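Local coordinates for 457aa long hypothetical protein (Pyrococcus horikoshii, PDB 2CSU), which is of unknown function but joins a CoA-binding domain of Rossmann type to two domains of the succinyl-CoA ligase family and assembles as a dimer, at residues Leu308-Leu318 and Pro434-Val445; Ser57-Ile65 and Gln83-Gly91. All coordinates share one frame; numbering follows the deposited sequence.

Interaction 1 (Leu308-Leu318 and Pro434-Val445)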
loop_
_atom_site.group_PDB
_atom_site.type_symbol
_atom_site.label_atom_id
_atom_site.label_comp_id
_atom_site.label_asym_id
_atom_site.label_seq_id
_atom_site.Cartn_x
_atom_site.Cartn_y
_atom_site.Cartn_z
ATOM N N LEU A 308 -2.303 -12.811 11.098
ATOM C CA LEU A 308 -1.810 -12.544 9.754
ATOM C C LEU A 308 -0.314 -12.271 9.837
ATOM O O LEU A 308 0.465 -12.825 9.062
ATOM C CB LEU A 308 -2.523 -11.342 9.142
ATOM C CG LEU A 308 -3.963 -11.565 8.685
ATOM C CD1 LEU A 308 -4.545 -10.257 8.169
ATOM C CD2 LEU A 308 -3.998 -12.636 7.597
ATOM N N THR A 309 0.104 -11.429 10.782
ATOM C CA THR A 309 1.531 -11.149 10.891
ATOM C C THR A 309 2.319 -12.408 11.233
ATOM O O THR A 309 3.435 -12.605 10.745
ATOM C CB THR A 309 1.853 -10.097 11.960
ATOM O OG1 THR A 309 1.171 -8.867 11.669
ATOM C CG2 THR A 309 3.343 -9.853 11.980
ATOM N N ALA A 310 1.762 -13.258 12.085
ATOM C CA ALA A 310 2.472 -14.492 12.435
ATOM C C ALA A 310 2.640 -15.338 11.167
ATOM O O ALA A 310 3.723 -15.809 10.885
ATOM C CB ALA A 310 1.709 -15.267 13.506
ATOM N N ASP A 311 1.573 -15.515 10.400
ATOM C CA ASP A 311 1.652 -16.279 9.157
ATOM C C ASP A 311 2.792 -15.762 8.284
ATOM O O ASP A 311 3.671 -16.521 7.887
ATOM C CB ASP A 311 0.341 -16.172 8.358
ATOM C CG ASP A 311 -0.707 -17.205 8.779
ATOM O OD1 ASP A 311 -0.363 -18.165 9.515
ATOM O OD2 ASP A 311 -1.882 -17.064 8.358
ATOM N N GLU A 312 2.761 -14.461 7.994
ATOM C CA GLU A 312 3.757 -13.812 7.153
ATOM C C GLU A 312 5.187 -14.030 7.599
ATOM O O GLU A 312 6.086 -14.173 6.768
ATOM C CB GLU A 312 3.481 -12.310 7.067
ATOM C CG GLU A 312 2.240 -11.946 6.265
ATOM C CD GLU A 312 2.321 -12.410 4.812
ATOM O OE1 GLU A 312 3.442 -12.558 4.280
ATOM O OE2 GLU A 312 1.252 -12.607 4.202
ATOM N N LEU A 313 5.403 -14.034 8.907
ATOM C CA LEU A 313 6.737 -14.245 9.452
ATOM C C LEU A 313 7.124 -15.699 9.247
ATOM O O LEU A 313 8.278 -16.020 8.923
ATOM C CB LEU A 313 6.755 -13.960 10.952
ATOM C CG LEU A 313 6.470 -12.548 11.466
ATOM C CD1 LEU A 313 6.166 -12.600 12.957
ATOM C CD2 LEU A 313 7.678 -11.665 11.208
ATOM N N ASP A 314 6.148 -16.577 9.446
ATOM C CA ASP A 314 6.413 -18.009 9.373
ATOM C C ASP A 314 6.946 -18.407 7.996
ATOM O O ASP A 314 8.011 -18.993 7.849
ATOM C CB ASP A 314 5.108 -18.752 9.661
ATOM C CG ASP A 314 5.409 -20.223 9.906
ATOM O OD1 ASP A 314 5.701 -20.918 8.932
ATOM O OD2 ASP A 314 5.347 -20.656 11.054
ATOM N N LYS A 315 6.137 -18.102 6.965
ATOM C CA LYS A 315 6.551 -18.422 5.605
ATOM C C LYS A 315 7.856 -17.712 5.233
ATOM O O LYS A 315 8.466 -17.960 4.202
ATOM C CB LYS A 315 5.434 -17.996 4.653
ATOM C CG LYS A 315 5.508 -16.509 4.299
ATOM C CD LYS A 315 4.125 -15.898 4.072
ATOM C CE LYS A 315 3.828 -15.651 2.589
ATOM N NZ LYS A 315 2.556 -14.945 2.453
ATOM N N ARG A 316 8.257 -16.769 6.106
ATOM C CA ARG A 316 9.495 -16.039 5.859
ATOM C C ARG A 316 10.682 -16.676 6.586
ATOM O O ARG A 316 11.830 -16.281 6.423
ATOM C CB ARG A 316 9.303 -14.600 6.340
ATOM C CG ARG A 316 8.742 -13.690 5.248
ATOM C CD ARG A 316 9.833 -13.200 4.290
ATOM N NE ARG A 316 9.333 -12.106 3.454
ATOM C CZ ARG A 316 10.129 -11.681 2.455
ATOM N NH1 ARG A 316 11.304 -12.248 2.255
ATOM N NH2 ARG A 316 9.720 -10.684 1.665
ATOM N N GLY A 317 10.306 -17.686 7.360
ATOM C CA GLY A 317 11.299 -18.448 8.090
ATOM C C GLY A 317 11.567 -17.966 9.501
ATOM O O GLY A 317 12.381 -18.548 10.209
ATOM N N LEU A 318 10.913 -16.892 9.921
ATOM C CA LEU A 318 11.119 -16.410 11.274
ATOM C C LEU A 318 10.311 -17.277 12.229
ATOM O O LEU A 318 9.292 -17.844 11.849
ATOM C CB LEU A 318 10.698 -14.943 11.393
ATOM C CG LEU A 318 11.751 -13.964 10.869
ATOM C CD1 LEU A 318 11.239 -12.549 10.947
ATOM C CD2 LEU A 318 13.020 -14.110 11.690
ATOM N N PRO A 434 0.778 -6.582 7.251
ATOM C CA PRO A 434 1.422 -7.706 7.929
ATOM C C PRO A 434 2.606 -8.208 7.101
ATOM O O PRO A 434 3.658 -8.523 7.649
ATOM C CB PRO A 434 0.297 -8.732 8.023
ATOM C CG PRO A 434 -0.896 -7.870 8.237
ATOM C CD PRO A 434 -0.684 -6.766 7.213
ATOM N N GLU A 435 2.442 -8.258 5.778
ATOM C CA GLU A 435 3.529 -8.737 4.920
ATOM C C GLU A 435 4.732 -7.803 4.908
ATOM O O GLU A 435 5.873 -8.251 4.797
ATOM C CB GLU A 435 3.037 -8.964 3.482
ATOM C CG GLU A 435 2.335 -7.778 2.839
ATOM C CD GLU A 435 0.870 -7.720 3.191
ATOM O OE1 GLU A 435 0.522 -8.063 4.352
ATOM O OE2 GLU A 435 0.068 -7.323 2.309
ATOM N N ASP A 436 4.478 -6.509 5.037
ATOM C CA ASP A 436 5.553 -5.518 5.033
ATOM C C ASP A 436 6.435 -5.606 6.276
ATOM O O ASP A 436 7.664 -5.597 6.176
ATOM C CB ASP A 436 4.957 -4.110 4.916
ATOM C CG ASP A 436 4.476 -3.789 3.499
ATOM O OD1 ASP A 436 4.046 -2.640 3.259
ATOM O OD2 ASP A 436 4.531 -4.678 2.629
ATOM N N VAL A 437 5.821 -5.691 7.454
ATOM C CA VAL A 437 6.605 -5.782 8.679
ATOM C C VAL A 437 7.350 -7.131 8.680
ATOM O O VAL A 437 8.482 -7.218 9.143
ATOM C CB VAL A 437 5.688 -5.603 9.953
ATOM C CG1 VAL A 437 4.648 -6.705 10.036
ATOM C CG2 VAL A 437 6.541 -5.547 11.232
ATOM N N ALA A 438 6.728 -8.172 8.128
ATOM C CA ALA A 438 7.373 -9.491 8.058
ATOM C C ALA A 438 8.596 -9.421 7.152
ATOM O O ALA A 438 9.634 -10.001 7.455
ATOM C CB ALA A 438 6.382 -10.566 7.522
ATOM N N SER A 439 8.483 -8.709 6.036
ATOM C CA SER A 439 9.621 -8.587 5.131
ATOM C C SER A 439 10.767 -7.882 5.821
ATOM O O SER A 439 11.932 -8.253 5.651
ATOM C CB SER A 439 9.234 -7.803 3.873
ATOM O OG SER A 439 8.248 -8.488 3.130
ATOM N N ALA A 440 10.434 -6.860 6.606
ATOM C CA ALA A 440 11.444 -6.091 7.321
ATOM C C ALA A 440 12.118 -6.965 8.352
ATOM O O ALA A 440 13.340 -6.923 8.510
ATOM C CB ALA A 440 10.811 -4.864 8.000
ATOM N N ALA A 441 11.305 -7.738 9.065
ATOM C CA ALA A 441 11.790 -8.657 10.089
ATOM C C ALA A 441 12.751 -9.653 9.455
ATOM O O ALA A 441 13.788 -9.998 10.032
ATOM C CB ALA A 441 10.619 -9.404 10.696
ATOM N N TYR A 442 12.384 -10.119 8.263
ATOM C CA TYR A 442 13.196 -11.071 7.512
ATOM C C TYR A 442 14.516 -10.436 7.087
ATOM O O TYR A 442 15.569 -11.054 7.206
ATOM C CB TYR A 442 12.445 -11.544 6.264
ATOM C CG TYR A 442 13.318 -12.314 5.290
ATOM C CD1 TYR A 442 13.693 -13.633 5.550
ATOM C CD2 TYR A 442 13.802 -11.706 4.130
ATOM C CE1 TYR A 442 14.532 -14.335 4.673
ATOM C CE2 TYR A 442 14.642 -12.389 3.252
ATOM C CZ TYR A 442 15.004 -13.704 3.530
ATOM O OH TYR A 442 15.846 -14.376 2.679
ATOM N N ALA A 443 14.462 -9.202 6.595
ATOM C CA ALA A 443 15.680 -8.537 6.151
ATOM C C ALA A 443 16.677 -8.348 7.289
ATOM O O ALA A 443 17.881 -8.464 7.084
ATOM C CB ALA A 443 15.354 -7.193 5.498
ATOM N N LEU A 444 16.174 -8.073 8.489
ATOM C CA LEU A 444 17.044 -7.870 9.648
ATOM C C LEU A 444 17.764 -9.159 10.066
ATOM O O LEU A 444 18.950 -9.139 10.392
ATOM C CB LEU A 444 16.230 -7.304 10.827
ATOM C CG LEU A 444 15.979 -5.778 10.849
ATOM C CD1 LEU A 444 14.782 -5.435 11.735
ATOM C CD2 LEU A 444 17.230 -5.065 11.348
ATOM N N VAL A 445 17.054 -10.283 10.052
ATOM C CA VAL A 445 17.681 -11.549 10.434
ATOM C C VAL A 445 18.710 -11.974 9.386
ATOM O O VAL A 445 19.830 -12.343 9.735
ATOM C CB VAL A 445 16.627 -12.671 10.629
ATOM C CG1 VAL A 445 17.307 -14.018 10.787
ATOM C CG2 VAL A 445 15.805 -12.386 11.860
HETATM O O HOH W 1 6.801 -11.075 3.623
#
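Ala438 and Ala441 give helix 434-445 a face of bare methyl groups, and Glu312, Leu313 and Leu318 close over it. The CB of Glu312 rests against the CB of Ala438 at 3.4 Å, while CD2 of Leu313 reaches to 3.7 Å from the CB of Ala441. Leu318, beyond the helix end, straddles the next turn: CD1 touches the Ala441 methyl, and CD2 slides past CG2 of Val445 at 3.3 Å, both tighter than ordinary van der Waals contact. Small alanines suit this place because the two axes approach to 8.3 Å, crossing at -40°. At the opposite end, the Pro434 ring rests with CG against CB of Leu308 and CB against OG1 of Thr309, a hydroxyl hydrogen-bonded to Pro305 O.

Outward, Glu312 bends at chi2 (-61°), bringing its carboxylate beside Glu435, with OE2 4.6 Å from Glu435 OE1; Lys315 NZ forms a salt bridge with Glu312, its hydrogen bonds weak, and probably offsets the two like charges. The Arg316 guanidinium stacks on the Tyr442 ring with the planes tilted by 30°, NH1 standing over the ring face 3.2 Å from CD2. NH2 makes a weak bond to Ser439 OG (3.0 Å), and NE donates to a water that donates to Glu435 O. That carbonyl also takes Ser439 N and OG, from opposite faces. Gly317 closes the first helix in a Schellman motif that brings Leu318 back onto helix 434-445. Two neighbouring helices on one face of a mostly parallel sheet, Leu313 and Val437 both meeting Ile373 of strand 371-377, characterise an alpha/beta layered domain.

Interaction 2 (Ser57-Ile65 and Gln83-Gly91)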
loop_
_atom_site.group_PDB
_atom_site.type_symbol
_atom_site.label_atom_id
_atom_site.label_comp_id
_atom_site.label_asym_id
_atom_site.label_seq_id
_atom_site.Cartn_x
_atom_site.Cartn_y
_atom_site.Cartn_z
ATOM N N SER A 57 28.377 29.867 -21.380
ATOM C CA SER A 57 29.084 28.595 -21.358
ATOM C C SER A 57 29.636 28.292 -19.963
ATOM O O SER A 57 29.895 29.178 -19.158
ATOM C CB SER A 57 30.231 28.667 -22.368
ATOM O OG SER A 57 31.151 27.607 -22.113
ATOM N N VAL A 58 29.769 26.987 -19.671
ATOM C CA VAL A 58 30.277 26.592 -18.364
ATOM C C VAL A 58 31.713 27.069 -18.148
ATOM O O VAL A 58 32.268 26.998 -17.060
ATOM C CB VAL A 58 30.219 25.068 -18.270
ATOM C CG1 VAL A 58 31.088 24.447 -19.361
ATOM C CG2 VAL A 58 30.722 24.613 -16.914
ATOM N N LYS A 59 32.333 27.531 -19.248
ATOM C CA LYS A 59 33.713 27.988 -19.154
ATOM C C LYS A 59 33.809 29.380 -18.521
ATOM O O LYS A 59 34.832 29.782 -17.986
ATOM C CB LYS A 59 34.301 28.027 -20.566
ATOM C CG LYS A 59 34.697 26.639 -21.073
ATOM C CD LYS A 59 34.632 26.540 -22.599
ATOM C CE LYS A 59 35.793 27.267 -23.284
ATOM N NZ LYS A 59 35.896 26.828 -24.675
ATOM N N ASP A 60 32.700 30.139 -18.626
ATOM C CA ASP A 60 32.736 31.528 -18.182
ATOM C C ASP A 60 32.508 31.679 -16.677
ATOM O O ASP A 60 32.669 32.746 -16.100
ATOM C CB ASP A 60 31.666 32.308 -18.947
ATOM C CG ASP A 60 31.858 32.101 -20.442
ATOM O OD1 ASP A 60 32.990 32.259 -20.902
ATOM O OD2 ASP A 60 30.885 31.802 -21.128
ATOM N N ILE A 61 32.075 30.577 -16.042
ATOM C CA ILE A 61 31.864 30.624 -14.595
ATOM C C ILE A 61 33.178 30.851 -13.820
ATOM O O ILE A 61 34.096 30.044 -13.847
ATOM C CB ILE A 61 31.218 29.306 -14.152
ATOM C CG1 ILE A 61 29.869 29.112 -14.843
ATOM C CG2 ILE A 61 30.958 29.334 -12.633
ATOM C CD1 ILE A 61 29.175 27.819 -14.402
ATOM N N PRO A 62 33.249 32.014 -13.137
ATOM C CA PRO A 62 34.432 32.394 -12.360
ATOM C C PRO A 62 34.828 31.359 -11.290
ATOM O O PRO A 62 35.994 31.041 -11.089
ATOM C CB PRO A 62 34.137 33.748 -11.710
ATOM C CG PRO A 62 32.947 34.360 -12.443
ATOM C CD PRO A 62 32.240 33.055 -13.040
ATOM N N ASP A 63 33.819 30.865 -10.552
ATOM C CA ASP A 63 34.096 29.911 -9.477
ATOM C C ASP A 63 34.409 28.509 -10.022
ATOM O O ASP A 63 34.341 28.244 -11.214
ATOM C CB ASP A 63 32.853 29.877 -8.584
ATOM C CG ASP A 63 33.043 28.912 -7.424
ATOM O OD1 ASP A 63 34.018 29.076 -6.692
ATOM O OD2 ASP A 63 32.160 28.090 -7.205
ATOM N N GLU A 64 34.813 27.602 -9.110
ATOM C CA GLU A 64 35.120 26.244 -9.550
ATOM C C GLU A 64 33.859 25.382 -9.648
ATOM O O GLU A 64 32.960 25.455 -8.820
ATOM C CB GLU A 64 36.105 25.624 -8.558
ATOM C CG GLU A 64 37.410 25.187 -9.227
ATOM C CD GLU A 64 38.381 26.345 -9.231
ATOM O OE1 GLU A 64 38.883 26.692 -8.171
ATOM O OE2 GLU A 64 38.624 26.899 -10.302
ATOM N N ILE A 65 33.796 24.577 -10.723
ATOM C CA ILE A 65 32.686 23.650 -10.885
ATOM C C ILE A 65 33.174 22.198 -10.787
ATOM O O ILE A 65 34.113 21.784 -11.452
ATOM C CB ILE A 65 32.066 23.895 -12.264
ATOM C CG1 ILE A 65 31.601 25.349 -12.398
ATOM C CG2 ILE A 65 30.846 22.976 -12.475
ATOM C CD1 ILE A 65 30.495 25.711 -11.399
ATOM N N GLN A 83 33.317 20.945 -23.073
ATOM C CA GLN A 83 33.478 22.193 -22.342
ATOM C C GLN A 83 33.658 21.865 -20.849
ATOM O O GLN A 83 34.574 22.369 -20.203
ATOM C CB GLN A 83 32.263 23.098 -22.561
ATOM C CG GLN A 83 32.310 23.905 -23.882
ATOM C CD GLN A 83 31.051 24.727 -24.117
ATOM O OE1 GLN A 83 30.604 25.465 -23.236
ATOM N NE2 GLN A 83 30.477 24.608 -25.307
ATOM N N CYS A 84 32.802 21.002 -20.302
ATOM C CA CYS A 84 32.935 20.639 -18.899
ATOM C C CYS A 84 34.354 20.118 -18.677
ATOM O O CYS A 84 34.995 20.419 -17.666
ATOM C CB CYS A 84 31.918 19.568 -18.517
ATOM S SG CYS A 84 30.206 20.138 -18.469
ATOM N N GLY A 85 34.840 19.343 -19.646
ATOM C CA GLY A 85 36.179 18.795 -19.547
ATOM C C GLY A 85 37.258 19.852 -19.381
ATOM O O GLY A 85 38.104 19.753 -18.487
ATOM N N GLU A 86 37.238 20.866 -20.240
ATOM C CA GLU A 86 38.235 21.927 -20.179
ATOM C C GLU A 86 38.085 22.724 -18.879
ATOM O O GLU A 86 39.073 23.200 -18.298
ATOM C CB GLU A 86 38.072 22.846 -21.385
ATOM C CG GLU A 86 37.876 22.096 -22.704
ATOM C CD GLU A 86 37.632 23.022 -23.894
ATOM O OE1 GLU A 86 36.892 24.022 -23.740
ATOM O OE2 GLU A 86 38.174 22.746 -24.991
ATOM N N LYS A 87 36.843 22.842 -18.415
ATOM C CA LYS A 87 36.519 23.613 -17.217
ATOM C C LYS A 87 37.009 22.926 -15.937
ATOM O O LYS A 87 37.169 23.539 -14.889
ATOM C CB LYS A 87 35.005 23.803 -17.157
ATOM C CG LYS A 87 34.564 24.535 -15.886
ATOM C CD LYS A 87 35.246 25.897 -15.732
ATOM C CE LYS A 87 34.636 26.736 -14.602
ATOM N NZ LYS A 87 35.432 27.945 -14.403
ATOM N N GLY A 88 37.201 21.596 -16.034
ATOM C CA GLY A 88 37.741 20.860 -14.892
ATOM C C GLY A 88 36.639 20.237 -14.033
ATOM O O GLY A 88 36.789 20.011 -12.837
ATOM N N VAL A 89 35.483 19.995 -14.674
ATOM C CA VAL A 89 34.380 19.376 -13.951
ATOM C C VAL A 89 34.691 17.919 -13.598
ATOM O O VAL A 89 35.255 17.164 -14.379
ATOM C CB VAL A 89 33.133 19.451 -14.831
ATOM C CG1 VAL A 89 32.002 18.643 -14.199
ATOM C CG2 VAL A 89 32.694 20.897 -14.982
ATOM N N LYS A 90 34.339 17.543 -12.355
ATOM C CA LYS A 90 34.659 16.192 -11.907
ATOM C C LYS A 90 33.606 15.174 -12.353
ATOM O O LYS A 90 33.908 14.117 -12.892
ATOM C CB LYS A 90 34.786 16.204 -10.381
ATOM C CG LYS A 90 36.096 16.849 -9.917
ATOM C CD LYS A 90 36.112 17.133 -8.412
ATOM C CE LYS A 90 37.406 17.819 -7.953
ATOM N NZ LYS A 90 37.133 19.215 -7.615
ATOM N N GLY A 91 32.332 15.510 -12.079
ATOM C CA GLY A 91 31.256 14.586 -12.422
ATOM C C GLY A 91 30.178 15.249 -13.285
ATOM O O GLY A 91 29.895 16.435 -13.184
HETATM O O HOH W 2 28.536 25.036 -21.220
HETATM O O HOH W 3 37.288 28.312 -16.662
HETATM O O HOH W 4 37.847 26.446 -13.224
#
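Lys87 crosses from the end of its helix into the curl of residues 57-65, where NZ donates to Ile61 O at 2.5 Å, nearly along the C=O axis, and more weakly to Asp63 O. Its CG stands anti to the backbone N (chi1 177°) and the chain bends at chi2, which carries the methylenes past Val58 O to the two carbonyls. Two waters also accept from NZ; one donates to Lys59 O and the other to Glu64 OE2. A lysine suits this position because its long aliphatic stem can run through the contact while its ammonium gathers several acceptors.

One turn back, Ser57 OG donates to Gln83 OE1 at 2.5 Å, so short that the exact distance is doubtful. A water that accepts from Val58 N donates to the same amide oxygen, and Asp79 holds Gln83 NE2. At the outer edge Lys59 NZ forms a salt bridge with Glu86 OE1, 3.1 Å apart.

Beneath these bonds, Val58 puts CG1 3.7 Å from Gln83 CB and CG2 against Lys87 CG. Ile65 and Val89 lie side by side, with Ile65 CG2 3.7 Å from Val89 CG2. Gly88, at positive phi, ends the helix in a Schellman motif. In this Rossmann-type domain the loop before strand 67-70 thus packs on the end of helix 74-87, which leads to strand 91-94, with Val58 and Ile65 over Ala12 of strand 10-14. One ammonium links several loop carbonyls to the helix end, probably favoured by their partial negative charge.

Interactions 1 and 2 belong to different domains, the Ligase-CoA domain and the CoA-binding domain, and lie on opposite sides of the chain's centre. Their own centres are about 50 Å apart and their nearest atoms about 32 Å, so neither touches the other. In each a helix end lies beside a mainly or wholly parallel sheet, yet the partners differ: interaction 1 is a buried helix pair that also borders the second subunit, through Leu308 against Leu161 of the second subunit, whereas interaction 2 joins a helix to a loop, partly buried, with no contact to another chain.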